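Local coordinates for oxidoreductase, NAD-binding/iron-sulfur cluster-binding protein (Nitratireductor pacificus pht-3B, PDB 6ZXU) that is a cobalamin-dependent catabolic reductive dehalogenase that carries two [4Fe-4S] clusters and probably uses them to supply electrons for removing halogen from organohalide substrates, at residues A465-M470 with T521-S526; R188-P193 with W640-E645; E645-D648 with P654-G657. One frame throughout, in Å; residues are numbered along the deposited sequence.

Interaction 1. Residues A465-M470 with T521-S526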
ATOM      1  N   ALA A 465      12.040   5.498  13.700  1.00 18.00           N
ATOM      2  CA  ALA A 465      13.076   4.959  14.638  1.00 19.30           C
ATOM      3  C   ALA A 465      14.426   5.500  14.328  1.00 22.41           C
ATOM      4  O   ALA A 465      15.194   5.853  15.245  1.00 22.98           O
ATOM      5  CB  ALA A 465      13.121   3.454  14.609  1.00 22.80           C
ATOM      6  N   HIS A 466      14.729   5.738  13.051  1.00 19.86           N
ATOM      7  CA  HIS A 466      15.983   6.330  12.688  1.00 20.59           C
ATOM      8  C   HIS A 466      16.093   7.766  13.076  1.00 22.64           C
ATOM      9  O   HIS A 466      17.117   8.232  13.567  1.00 23.60           O
ATOM     10  CB  HIS A 466      16.303   6.149  11.176  1.00 22.00           C
ATOM     11  CG  HIS A 466      17.711   6.513  10.818  1.00 24.41           C
ATOM     12  ND1 HIS A 466      18.813   5.876  11.361  1.00 24.87           N
ATOM     13  CD2 HIS A 466      18.189   7.429   9.962  1.00 25.41           C
ATOM     14  CE1 HIS A 466      19.907   6.418  10.878  1.00 28.66           C
ATOM     15  NE2 HIS A 466      19.559   7.370  10.028  1.00 28.98           N
ATOM     16  N   CYS A 467      15.019   8.499  12.905  1.00 21.84           N
ATOM     17  CA  CYS A 467      14.980   9.874  13.410  1.00 24.72           C
ATOM     18  C   CYS A 467      15.278   9.922  14.931  1.00 20.37           C
ATOM     19  O   CYS A 467      15.982  10.792  15.355  1.00 21.01           O
ATOM     20  CB  CYS A 467      13.595  10.541  13.133  1.00 22.03           C
ATOM     21  SG  CYS A 467      13.372  10.956  11.391  1.00 27.72           S
ATOM     22  N   ARG A 468      14.678   9.018  15.682  1.00 19.52           N
ATOM     23  CA  ARG A 468      14.852   8.974  17.153  1.00 20.49           C
ATOM     24  C   ARG A 468      16.321   8.621  17.487  1.00 23.47           C
ATOM     25  O   ARG A 468      16.903   9.214  18.363  1.00 22.69           O
ATOM     26  CB  ARG A 468      13.894   8.088  17.795  1.00 17.27           C
ATOM     27  CG  ARG A 468      12.454   8.498  17.685  1.00 18.32           C
ATOM     28  CD  ARG A 468      11.487   7.746  18.556  1.00 18.45           C
ATOM     29  NE  ARG A 468      11.544   6.326  18.323  1.00 21.60           N
ATOM     30  CZ  ARG A 468      10.856   5.647  17.424  1.00 23.12           C
ATOM     31  NH1 ARG A 468      10.015   6.255  16.615  1.00 21.97           N
ATOM     32  NH2 ARG A 468      10.992   4.333  17.338  1.00 24.25           N
ATOM     33  N   ARG A 469      16.942   7.744  16.717  1.00 22.86           N
ATOM     34  CA  ARG A 469      18.335   7.436  16.841  1.00 24.99           C
ATOM     35  C   ARG A 469      19.191   8.658  16.720  1.00 25.62           C
ATOM     36  O   ARG A 469      20.195   8.816  17.409  1.00 29.01           O
ATOM     37  CB  ARG A 469      18.738   6.382  15.817  1.00 28.83           C
ATOM     38  CG  ARG A 469      20.189   6.000  15.829  1.00 32.69           C
ATOM     39  CD  ARG A 469      20.557   4.954  14.782  1.00 36.55           C
ATOM     40  NE  ARG A 469      19.713   3.735  14.822  1.00 43.50           N
ATOM     41  CZ  ARG A 469      19.818   2.735  15.720  1.00 54.40           C
ATOM     42  NH1 ARG A 469      20.718   2.737  16.748  1.00 60.58           N
ATOM     43  NH2 ARG A 469      18.983   1.703  15.612  1.00 49.86           N
ATOM     44  N   MET A 470      18.799   9.569  15.863  1.00 27.94           N
ATOM     45  CA  MET A 470      19.554  10.820  15.700  1.00 27.81           C
ATOM     46  C   MET A 470      19.189  11.914  16.714  1.00 24.79           C
ATOM     47  O   MET A 470      19.657  13.041  16.596  1.00 26.47           O
ATOM     48  CB  MET A 470      19.327  11.328  14.261  1.00 27.75           C
ATOM     49  CG  MET A 470      19.747  10.343  13.175  1.00 28.12           C
ATOM     50  SD  MET A 470      19.674  10.993  11.497  1.00 29.29           S
ATOM     51  CE  MET A 470      17.898  11.174  11.277  1.00 29.37           C
ATOM     52  N   THR A 521       7.696  14.284  12.829  1.00 17.64           N
ATOM     53  CA  THR A 521       9.014  14.414  13.380  1.00 18.94           C
ATOM     54  C   THR A 521       9.380  15.858  13.631  1.00 20.10           C
ATOM     55  O   THR A 521       8.834  16.761  13.042  1.00 19.72           O
ATOM     56  CB  THR A 521      10.057  13.725  12.479  1.00 19.41           C
ATOM     57  OG1 THR A 521      11.358  13.697  13.105  1.00 19.53           O
ATOM     58  CG2 THR A 521      10.160  14.301  11.091  1.00 18.44           C
ATOM     59  N   ASP A 522      10.453  16.041  14.437  1.00 23.66           N
ATOM     60  CA  ASP A 522      11.133  17.345  14.587  1.00 21.60           C
ATOM     61  C   ASP A 522      12.377  17.522  13.739  1.00 22.12           C
ATOM     62  O   ASP A 522      12.930  18.627  13.693  1.00 22.64           O
ATOM     63  CB  ASP A 522      11.471  17.596  16.085  1.00 21.30           C
ATOM     64  CG  ASP A 522      10.236  17.823  16.920  1.00 26.29           C
ATOM     65  OD1 ASP A 522       9.203  18.418  16.385  1.00 23.11           O
ATOM     66  OD2 ASP A 522      10.292  17.359  18.104  1.00 25.16           O
ATOM     67  N   LEU A 523      12.815  16.502  12.992  1.00 19.42           N
ATOM     68  CA  LEU A 523      13.948  16.688  12.104  1.00 18.72           C
ATOM     69  C   LEU A 523      13.736  17.802  11.129  1.00 20.25           C
ATOM     70  O   LEU A 523      12.780  17.801  10.378  1.00 21.29           O
ATOM     71  CB  LEU A 523      14.235  15.421  11.341  1.00 21.03           C
ATOM     72  CG  LEU A 523      15.394  15.464  10.396  1.00 24.06           C
ATOM     73  CD1 LEU A 523      16.693  15.496  11.202  1.00 29.06           C
ATOM     74  CD2 LEU A 523      15.383  14.268   9.447  1.00 28.34           C
ATOM     75  N   PRO A 524      14.605  18.822  11.118  1.00 24.79           N
ATOM     76  CA  PRO A 524      14.409  19.955  10.170  1.00 25.06           C
ATOM     77  C   PRO A 524      14.589  19.568   8.721  1.00 23.56           C
ATOM     78  O   PRO A 524      15.638  19.021   8.366  1.00 22.70           O
ATOM     79  CB  PRO A 524      15.495  21.011  10.602  1.00 24.79           C
ATOM     80  CG  PRO A 524      15.754  20.653  12.018  1.00 24.19           C
ATOM     81  CD  PRO A 524      15.630  19.136  12.129  1.00 25.19           C
ATOM     82  N   MET A 525      13.549  19.854   7.911  1.00 23.84           N
ATOM     83  CA  MET A 525      13.534  19.461   6.506  1.00 23.91           C
ATOM     84  C   MET A 525      12.905  20.559   5.693  1.00 21.07           C
ATOM     85  O   MET A 525      11.938  21.132   6.185  1.00 22.76           O
ATOM     86  CB  MET A 525      12.708  18.176   6.338  1.00 21.00           C
ATOM     87  CG  MET A 525      13.247  16.976   7.039  1.00 22.38           C
ATOM     88  SD  MET A 525      12.173  15.508   7.076  1.00 24.09           S
ATOM     89  CE  MET A 525      10.829  16.125   8.077  1.00 19.95           C
ATOM     90  N   SER A 526      13.388  20.782   4.489  1.00 18.89           N
ATOM     91  CA  SER A 526      12.657  21.600   3.532  1.00 21.73           C
ATOM     92  C   SER A 526      11.326  20.917   3.116  1.00 20.97           C
ATOM     93  O   SER A 526      11.265  19.691   2.951  1.00 25.35           O
ATOM     94  CB  SER A 526      13.461  21.847   2.290  1.00 23.26           C
ATOM     95  OG  SER A 526      14.683  22.420   2.657  1.00 28.64           O
TER

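Interaction 2. Residues R188-P193 with W640-E645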
ATOM      1  N   ARG A 188      -1.746 -21.302   7.188  1.00 18.90           N
ATOM      2  CA  ARG A 188      -2.250 -21.747   8.509  1.00 21.32           C
ATOM      3  C   ARG A 188      -3.726 -21.441   8.703  1.00 21.46           C
ATOM      4  O   ARG A 188      -4.481 -22.255   9.215  1.00 23.29           O
ATOM      5  CB  ARG A 188      -1.428 -21.177   9.625  1.00 20.31           C
ATOM      6  CG  ARG A 188      -0.058 -21.800   9.766  1.00 22.05           C
ATOM      7  CD  ARG A 188       0.613 -21.404  11.060  1.00 22.55           C
ATOM      8  NE  ARG A 188       0.830 -19.931  11.198  1.00 25.06           N
ATOM      9  CZ  ARG A 188       1.915 -19.275  10.864  1.00 20.40           C
ATOM     10  NH1 ARG A 188       2.971 -19.864  10.241  1.00 22.51           N
ATOM     11  NH2 ARG A 188       1.967 -17.962  11.061  1.00 24.84           N
ATOM     12  N   TRP A 189      -4.187 -20.303   8.211  1.00 22.38           N
ATOM     13  CA  TRP A 189      -5.612 -19.982   8.271  1.00 21.95           C
ATOM     14  C   TRP A 189      -6.493 -20.756   7.324  1.00 21.53           C
ATOM     15  O   TRP A 189      -7.709 -20.873   7.531  1.00 25.13           O
ATOM     16  CB  TRP A 189      -5.824 -18.485   8.051  1.00 25.19           C
ATOM     17  CG  TRP A 189      -5.705 -17.685   9.311  1.00 23.94           C
ATOM     18  CD1 TRP A 189      -4.625 -16.940   9.762  1.00 22.54           C
ATOM     19  CD2 TRP A 189      -6.703 -17.600  10.320  1.00 26.06           C
ATOM     20  NE1 TRP A 189      -4.928 -16.368  10.976  1.00 25.02           N
ATOM     21  CE2 TRP A 189      -6.196 -16.740  11.345  1.00 25.01           C
ATOM     22  CE3 TRP A 189      -8.004 -18.151  10.457  1.00 26.59           C
ATOM     23  CZ2 TRP A 189      -6.923 -16.444  12.510  1.00 27.16           C
ATOM     24  CZ3 TRP A 189      -8.753 -17.838  11.643  1.00 28.37           C
ATOM     25  CH2 TRP A 189      -8.196 -16.991  12.638  1.00 25.46           C
ATOM     26  N   MET A 190      -5.912 -21.294   6.249  1.00 24.80           N
ATOM     27  CA  MET A 190      -6.604 -22.188   5.326  1.00 24.17           C
ATOM     28  C   MET A 190      -6.664 -23.639   5.875  1.00 26.44           C
ATOM     29  O   MET A 190      -7.407 -24.466   5.349  1.00 21.26           O
ATOM     30  CB  MET A 190      -5.892 -22.176   3.977  1.00 24.81           C
ATOM     31  CG  MET A 190      -6.281 -20.975   3.139  1.00 25.37           C
ATOM     32  SD  MET A 190      -5.749 -21.148   1.395  1.00 24.98           S
ATOM     33  CE  MET A 190      -3.969 -21.415   1.526  1.00 21.69           C
ATOM     34  N   GLY A 191      -5.907 -23.928   6.941  1.00 23.73           N
ATOM     35  CA  GLY A 191      -6.065 -25.186   7.670  1.00 25.18           C
ATOM     36  C   GLY A 191      -4.838 -26.076   7.590  1.00 27.22           C
ATOM     37  O   GLY A 191      -4.907 -27.209   8.043  1.00 28.31           O
ATOM     38  N   PHE A 192      -3.699 -25.573   7.115  1.00 22.07           N
ATOM     39  CA  PHE A 192      -2.517 -26.383   6.903  1.00 21.06           C
ATOM     40  C   PHE A 192      -1.379 -25.861   7.677  1.00 24.59           C
ATOM     41  O   PHE A 192      -1.116 -24.647   7.671  1.00 26.07           O
ATOM     42  CB  PHE A 192      -2.123 -26.441   5.378  1.00 24.01           C
ATOM     43  CG  PHE A 192      -3.191 -26.954   4.492  1.00 25.12           C
ATOM     44  CD1 PHE A 192      -4.234 -26.126   4.068  1.00 26.83           C
ATOM     45  CD2 PHE A 192      -3.214 -28.285   4.103  1.00 25.60           C
ATOM     46  CE1 PHE A 192      -5.287 -26.609   3.316  1.00 26.26           C
ATOM     47  CE2 PHE A 192      -4.238 -28.754   3.333  1.00 26.51           C
ATOM     48  CZ  PHE A 192      -5.269 -27.921   2.912  1.00 26.00           C
ATOM     49  N   PRO A 193      -0.665 -26.713   8.401  1.00 26.26           N
ATOM     50  CA  PRO A 193       0.553 -26.271   9.051  1.00 28.70           C
ATOM     51  C   PRO A 193       1.581 -25.746   8.085  1.00 25.09           C
ATOM     52  O   PRO A 193       1.745 -26.241   6.964  1.00 28.19           O
ATOM     53  CB  PRO A 193       1.071 -27.547   9.725  1.00 30.17           C
ATOM     54  CG  PRO A 193      -0.198 -28.284  10.034  1.00 30.57           C
ATOM     55  CD  PRO A 193      -1.046 -28.075   8.832  1.00 31.20           C
ATOM     56  N   TRP A 640      -6.656 -13.853  -9.168  1.00 18.26           N
ATOM     57  CA  TRP A 640      -5.782 -14.905  -8.742  1.00 17.34           C
ATOM     58  C   TRP A 640      -6.128 -15.459  -7.364  1.00 20.60           C
ATOM     59  O   TRP A 640      -5.530 -16.468  -6.962  1.00 21.01           O
ATOM     60  CB  TRP A 640      -4.342 -14.365  -8.646  1.00 18.35           C
ATOM     61  CG  TRP A 640      -4.180 -13.129  -7.786  1.00 18.89           C
ATOM     62  CD1 TRP A 640      -4.255 -11.807  -8.234  1.00 19.52           C
ATOM     63  CD2 TRP A 640      -3.912 -13.054  -6.373  1.00 15.59           C
ATOM     64  NE1 TRP A 640      -4.071 -10.925  -7.178  1.00 19.69           N
ATOM     65  CE2 TRP A 640      -3.853 -11.656  -6.033  1.00 18.13           C
ATOM     66  CE3 TRP A 640      -3.769 -14.001  -5.377  1.00 15.11           C
ATOM     67  CZ2 TRP A 640      -3.646 -11.232  -4.743  1.00 19.46           C
ATOM     68  CZ3 TRP A 640      -3.608 -13.595  -4.106  1.00 17.77           C
ATOM     69  CH2 TRP A 640      -3.516 -12.224  -3.784  1.00 17.89           C
ATOM     70  N   TRP A 641      -6.988 -14.771  -6.600  1.00 18.62           N
ATOM     71  CA  TRP A 641      -7.246 -15.130  -5.179  1.00 17.34           C
ATOM     72  C   TRP A 641      -8.426 -16.095  -5.077  1.00 17.97           C
ATOM     73  O   TRP A 641      -9.254 -16.220  -6.002  1.00 18.95           O
ATOM     74  CB  TRP A 641      -7.541 -13.842  -4.334  1.00 15.61           C
ATOM     75  CG  TRP A 641      -8.713 -13.034  -4.869  1.00 14.22           C
ATOM     76  CD1 TRP A 641     -10.035 -13.135  -4.489  1.00 15.61           C
ATOM     77  CD2 TRP A 641      -8.666 -12.041  -5.885  1.00 15.81           C
ATOM     78  NE1 TRP A 641     -10.796 -12.290  -5.234  1.00 18.28           N
ATOM     79  CE2 TRP A 641      -9.968 -11.590  -6.082  1.00 14.88           C
ATOM     80  CE3 TRP A 641      -7.630 -11.472  -6.628  1.00 13.81           C
ATOM     81  CZ2 TRP A 641     -10.269 -10.658  -7.048  1.00 18.15           C
ATOM     82  CZ3 TRP A 641      -7.919 -10.561  -7.577  1.00 15.33           C
ATOM     83  CH2 TRP A 641      -9.234 -10.142  -7.790  1.00 16.58           C
ATOM     84  N   PHE A 642      -8.505 -16.763  -3.923  1.00 21.10           N
ATOM     85  CA  PHE A 642      -9.636 -17.639  -3.575  1.00 19.83           C
ATOM     86  C   PHE A 642     -10.753 -16.839  -2.918  1.00 23.88           C
ATOM     87  O   PHE A 642     -10.487 -15.912  -2.161  1.00 22.47           O
ATOM     88  CB  PHE A 642      -9.185 -18.736  -2.595  1.00 19.40           C
ATOM     89  CG  PHE A 642      -8.132 -19.686  -3.110  1.00 20.00           C
ATOM     90  CD1 PHE A 642      -7.984 -19.954  -4.444  1.00 20.65           C
ATOM     91  CD2 PHE A 642      -7.308 -20.332  -2.193  1.00 22.90           C
ATOM     92  CE1 PHE A 642      -7.028 -20.803  -4.902  1.00 22.22           C
ATOM     93  CE2 PHE A 642      -6.359 -21.219  -2.615  1.00 23.42           C
ATOM     94  CZ  PHE A 642      -6.223 -21.455  -3.969  1.00 23.38           C
ATOM     95  N   ASP A 643     -11.984 -17.187  -3.219  1.00 21.11           N
ATOM     96  CA  ASP A 643     -13.135 -16.629  -2.545  1.00 22.20           C
ATOM     97  C   ASP A 643     -13.437 -17.410  -1.232  1.00 23.76           C
ATOM     98  O   ASP A 643     -14.130 -18.409  -1.238  1.00 24.24           O
ATOM     99  CB  ASP A 643     -14.357 -16.691  -3.453  1.00 25.07           C
ATOM    100  CG  ASP A 643     -14.280 -15.714  -4.566  1.00 24.47           C
ATOM    101  OD1 ASP A 643     -13.483 -14.735  -4.505  1.00 31.80           O
ATOM    102  OD2 ASP A 643     -14.972 -15.906  -5.528  1.00 27.44           O
ATOM    103  N   LEU A 644     -12.799 -16.999  -0.161  1.00 21.78           N
ATOM    104  CA  LEU A 644     -12.860 -17.593   1.148  1.00 21.50           C
ATOM    105  C   LEU A 644     -13.258 -16.550   2.163  1.00 24.97           C
ATOM    106  O   LEU A 644     -12.708 -15.451   2.155  1.00 23.14           O
ATOM    107  CB  LEU A 644     -11.504 -18.204   1.583  1.00 21.72           C
ATOM    108  CG  LEU A 644     -10.994 -19.364   0.730  1.00 22.70           C
ATOM    109  CD1 LEU A 644      -9.591 -19.806   1.134  1.00 23.34           C
ATOM    110  CD2 LEU A 644     -11.981 -20.524   0.789  1.00 24.84           C
ATOM    111  N   GLU A 645     -14.199 -16.916   3.034  1.00 22.76           N
ATOM    112  CA  GLU A 645     -14.654 -16.101   4.137  1.00 23.22           C
ATOM    113  C   GLU A 645     -14.477 -16.929   5.370  1.00 24.82           C
ATOM    114  O   GLU A 645     -14.986 -18.023   5.459  1.00 22.43           O
ATOM    115  CB  GLU A 645     -16.140 -15.704   3.922  1.00 24.27           C
ATOM    116  CG  GLU A 645     -16.742 -14.998   5.096  1.00 25.54           C
ATOM    117  CD  GLU A 645     -18.198 -14.596   4.902  1.00 27.34           C
ATOM    118  OE1 GLU A 645     -18.904 -15.080   3.969  1.00 28.90           O
ATOM    119  OE2 GLU A 645     -18.657 -13.744   5.703  1.00 31.99           O
TER

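Interaction 3. Residues E645-D648 with P654-G657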
ATOM      1  N   GLU A 645     -14.199 -16.916   3.034  1.00 22.76           N
ATOM      2  CA  GLU A 645     -14.654 -16.101   4.137  1.00 23.22           C
ATOM      3  C   GLU A 645     -14.477 -16.929   5.370  1.00 24.82           C
ATOM      4  O   GLU A 645     -14.986 -18.023   5.459  1.00 22.43           O
ATOM      5  CB  GLU A 645     -16.140 -15.704   3.922  1.00 24.27           C
ATOM      6  CG  GLU A 645     -16.742 -14.998   5.096  1.00 25.54           C
ATOM      7  CD  GLU A 645     -18.198 -14.596   4.902  1.00 27.34           C
ATOM      8  OE1 GLU A 645     -18.904 -15.080   3.969  1.00 28.90           O
ATOM      9  OE2 GLU A 645     -18.657 -13.744   5.703  1.00 31.99           O
ATOM     10  N   VAL A 646     -13.747 -16.390   6.333  1.00 22.98           N
ATOM     11  CA  VAL A 646     -13.622 -17.019   7.640  1.00 25.75           C
ATOM     12  C   VAL A 646     -14.848 -16.612   8.517  1.00 26.51           C
ATOM     13  O   VAL A 646     -15.151 -15.418   8.722  1.00 24.65           O
ATOM     14  CB  VAL A 646     -12.357 -16.589   8.327  1.00 24.30           C
ATOM     15  CG1 VAL A 646     -12.296 -17.103   9.729  1.00 30.62           C
ATOM     16  CG2 VAL A 646     -11.158 -17.049   7.523  1.00 23.10           C
ATOM     17  N   ILE A 647     -15.563 -17.634   8.956  1.00 26.85           N
ATOM     18  CA  ILE A 647     -16.668 -17.517   9.884  1.00 31.10           C
ATOM     19  C   ILE A 647     -16.418 -18.464  11.051  1.00 30.14           C
ATOM     20  O   ILE A 647     -16.183 -19.624  10.849  1.00 31.25           O
ATOM     21  CB  ILE A 647     -17.973 -17.933   9.238  1.00 30.61           C
ATOM     22  CG1 ILE A 647     -18.431 -16.863   8.283  1.00 32.39           C
ATOM     23  CG2 ILE A 647     -19.034 -18.105  10.332  1.00 37.28           C
ATOM     24  CD1 ILE A 647     -19.477 -17.270   7.257  1.00 36.08           C
ATOM     25  N   ASP A 648     -16.454 -17.925  12.254  1.00 30.91           N
ATOM     26  CA  ASP A 648     -16.302 -18.772  13.464  1.00 34.04           C
ATOM     27  C   ASP A 648     -14.957 -19.554  13.367  1.00 34.89           C
ATOM     28  O   ASP A 648     -14.841 -20.722  13.720  1.00 32.65           O
ATOM     29  CB  ASP A 648     -17.538 -19.701  13.621  1.00 29.51           C
ATOM     30  N   PRO A 654     -18.074 -18.272   0.483  1.00 32.49           N
ATOM     31  CA  PRO A 654     -18.786 -17.086   0.949  1.00 29.61           C
ATOM     32  C   PRO A 654     -20.231 -17.452   1.237  1.00 31.50           C
ATOM     33  O   PRO A 654     -20.869 -18.055   0.426  1.00 30.05           O
ATOM     34  CB  PRO A 654     -18.701 -16.139  -0.241  1.00 31.56           C
ATOM     35  CG  PRO A 654     -17.383 -16.502  -0.840  1.00 34.17           C
ATOM     36  CD  PRO A 654     -17.304 -18.006  -0.740  1.00 33.37           C
ATOM     37  N   ARG A 655     -20.740 -17.034   2.372  1.00 27.10           N
ATOM     38  CA  ARG A 655     -22.081 -17.387   2.776  1.00 31.88           C
ATOM     39  C   ARG A 655     -23.182 -16.759   1.901  1.00 29.43           C
ATOM     40  O   ARG A 655     -24.124 -17.412   1.541  1.00 29.11           O
ATOM     41  CB  ARG A 655     -22.257 -17.013   4.256  1.00 36.61           C
ATOM     42  CG  ARG A 655     -23.635 -17.335   4.823  1.00 42.52           C
ATOM     43  CD  ARG A 655     -23.673 -17.099   6.344  1.00 42.57           C
ATOM     44  NE  ARG A 655     -23.443 -15.665   6.580  1.00 54.72           N
ATOM     45  CZ  ARG A 655     -24.339 -14.675   6.406  1.00 58.39           C
ATOM     46  NH1 ARG A 655     -25.605 -14.935   6.063  1.00 59.52           N
ATOM     47  NH2 ARG A 655     -23.955 -13.408   6.581  1.00 59.25           N
ATOM     48  N   MET A 656     -23.041 -15.500   1.510  1.00 29.39           N
ATOM     49  CA  MET A 656     -24.065 -14.784   0.731  1.00 26.60           C
ATOM     50  C   MET A 656     -23.688 -14.549  -0.737  1.00 27.14           C
ATOM     51  O   MET A 656     -24.430 -13.910  -1.475  1.00 30.76           O
ATOM     52  CB  MET A 656     -24.265 -13.414   1.375  1.00 28.40           C
ATOM     53  CG  MET A 656     -24.678 -13.456   2.811  1.00 36.76           C
ATOM     54  SD  MET A 656     -26.285 -14.369   2.883  1.00 45.43           S
ATOM     55  CE  MET A 656     -27.417 -13.244   2.054  1.00 40.58           C
ATOM     56  N   GLY A 657     -22.526 -15.024  -1.153  1.00 25.50           N
ATOM     57  CA  GLY A 657     -22.068 -14.869  -2.545  1.00 27.71           C
ATOM     58  C   GLY A 657     -20.924 -13.858  -2.645  1.00 26.04           C
ATOM     59  O   GLY A 657     -20.318 -13.512  -1.617  1.00 25.16           O
TER
HETATM   60  O   HOH W   1     -21.148 -13.750   3.150  1.00 30.15           O

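Interaction 1. Residues A465-M470 with T521-S526
Cys467, in the last turn of helix 445-469, and Met470, just past its end, meet Thr521 and Leu523 in a small buried contact that no hydrogen bond crosses. Two contacts are apolar: Cys467 SG lies 4.3 Å from Leu523 CD2, and the same methyl is met by the end of the methionine chain, Met470 CE to Leu523 CD2 at 4.4 Å. A third is simple van der Waals packing, Cys467 SG against Thr521 OG1 at 3.8 Å; CB already points toward the loop, and with the sulfur anti to the carbonyl carbon (chi1 -73°) SG lies beside the hydroxyl. The polar bonds of Thr521 run to other atoms. Its OG1 accepts from Leu523 N at 3.2 Å with a nearly straight N-H (178°), which makes an ST turn, and the hydroxyl is also hydrogen-bonded to Ser473 O. A valine in its place would lack the hydroxyl and is likely to leave the amide of Leu523 and the carbonyl of Ser473 without their mate, freeing the turn to shift. Leu523 also packs on Tyr472 and helix 376-390. The contact joins the end of helix 445-469 and the residue after it to the end of strand 514-521, which lies between strands 422-429 and 474-477, and its following loop.

Interaction 2. Residues R188-P193 with W640-E645
A Met-aromatic contact ties the end of helix 168-190 to the chain leading into strand 645-647: Met190, at the end of the helix, meets Phe642 and Leu644. Its sulfur comes to the ring at the edge, in plane with it. Met190 SD is 5.2 Å from the centroid of the Phe642 ring and 88° off the ring normal, so it faces the C-H rim and not the pi cloud. Two neighbouring carbons share the approach, Phe642 CD2 at 4.0 Å and Phe642 CE2 at 4.1 Å from Met190 SD. The chain of Met190 bends at its last torsion (chi3 -56°), which swings CE aside and leaves the sulfur as the part nearest the ring. One bond earlier, Met190 CG packs on Leu644 CD1 at 4.0 Å, and that methyl also reaches the sulfur. The methionine crosses both partners at about a right angle, touching a leucine branch with CG and a ring edge with its sulfur. All three residues are buried, and the meeting is wholly apolar. Phe642 is further enclosed by Tyr186, Tyr241 and helix 103-116, while Leu644 rests on Pro342 of helix 342-354. Gly191 is the first residue to leave helical phi/psi, and its positive phi (115°) would press a side chain against the carbonyl O of Met190. Gly191 N bonds back to Arg188 O at 3.2 Å; with a second bond into the last turn and the positive phi this makes a Schellman motif, the common C-terminal close of an alpha-helix, here with the residue just before its glycine turned into the core to make the Met-aromatic pair.

Interaction 3. Residues E645-D648 with P654-G657
Glu645 reaches from strand 645-647 to the backbone of Arg655. From CB, which points toward segment 654-657, the chain runs straight: CG is anti to the backbone N (chi1 173°) and CD continues the line, so the carboxylate stands well clear of its own strand. There the two oxygens part company. Glu645 OE1 accepts from Arg655 N at 3.1 Å, the N-H nearly straight (171°) and arriving close to the line of the C-O bond. It also packs against Pro654 CA at 3.6 Å. A water donates to Glu645 OE1 at 2.7 Å and accepts from Met656 N at 3.1 Å, so one oxygen serves two successive amides, one directly and one through water. Glu645 OE2 is instead in a salt bridge with Arg336, which is likely to keep the carboxylate charged and to fix its rotation. Beside this grip Ile647 CD1 touches Arg655 CB at 4.1 Å and lies at the edge of the guanidinium, one face of which has Met656 CG packed toward its rim. The backbone of Glu645 pairs with Gly652, making a two-stranded antiparallel beta-hairpin, and its acidic side chain fastens the loop that follows the second strand, 650-652, back onto the first.

From the N terminus, helix 168-190 comes first, and its end, 188-193, waits 447 residues for its partner at 640-645. Interaction 1 lies nested within that long loop: it opens at the end of helix 445-469 and closes at 521-526, from the last residue of strand 514-521 into the loop beyond, tying helix to strand end. Each of the two helices is followed by an outermost strand, 194-198 or 474-477, of its own four-stranded antiparallel sheet. Interaction 3 starts at Glu645, where interaction 2 ends, and closes a short loop around the hairpin 645-647/650-652. Interactions 2 and 3 touch, together tying the end of helix 168-190, segment 640-645 and the hairpin, whereas interaction 1 lies across the chain's centre.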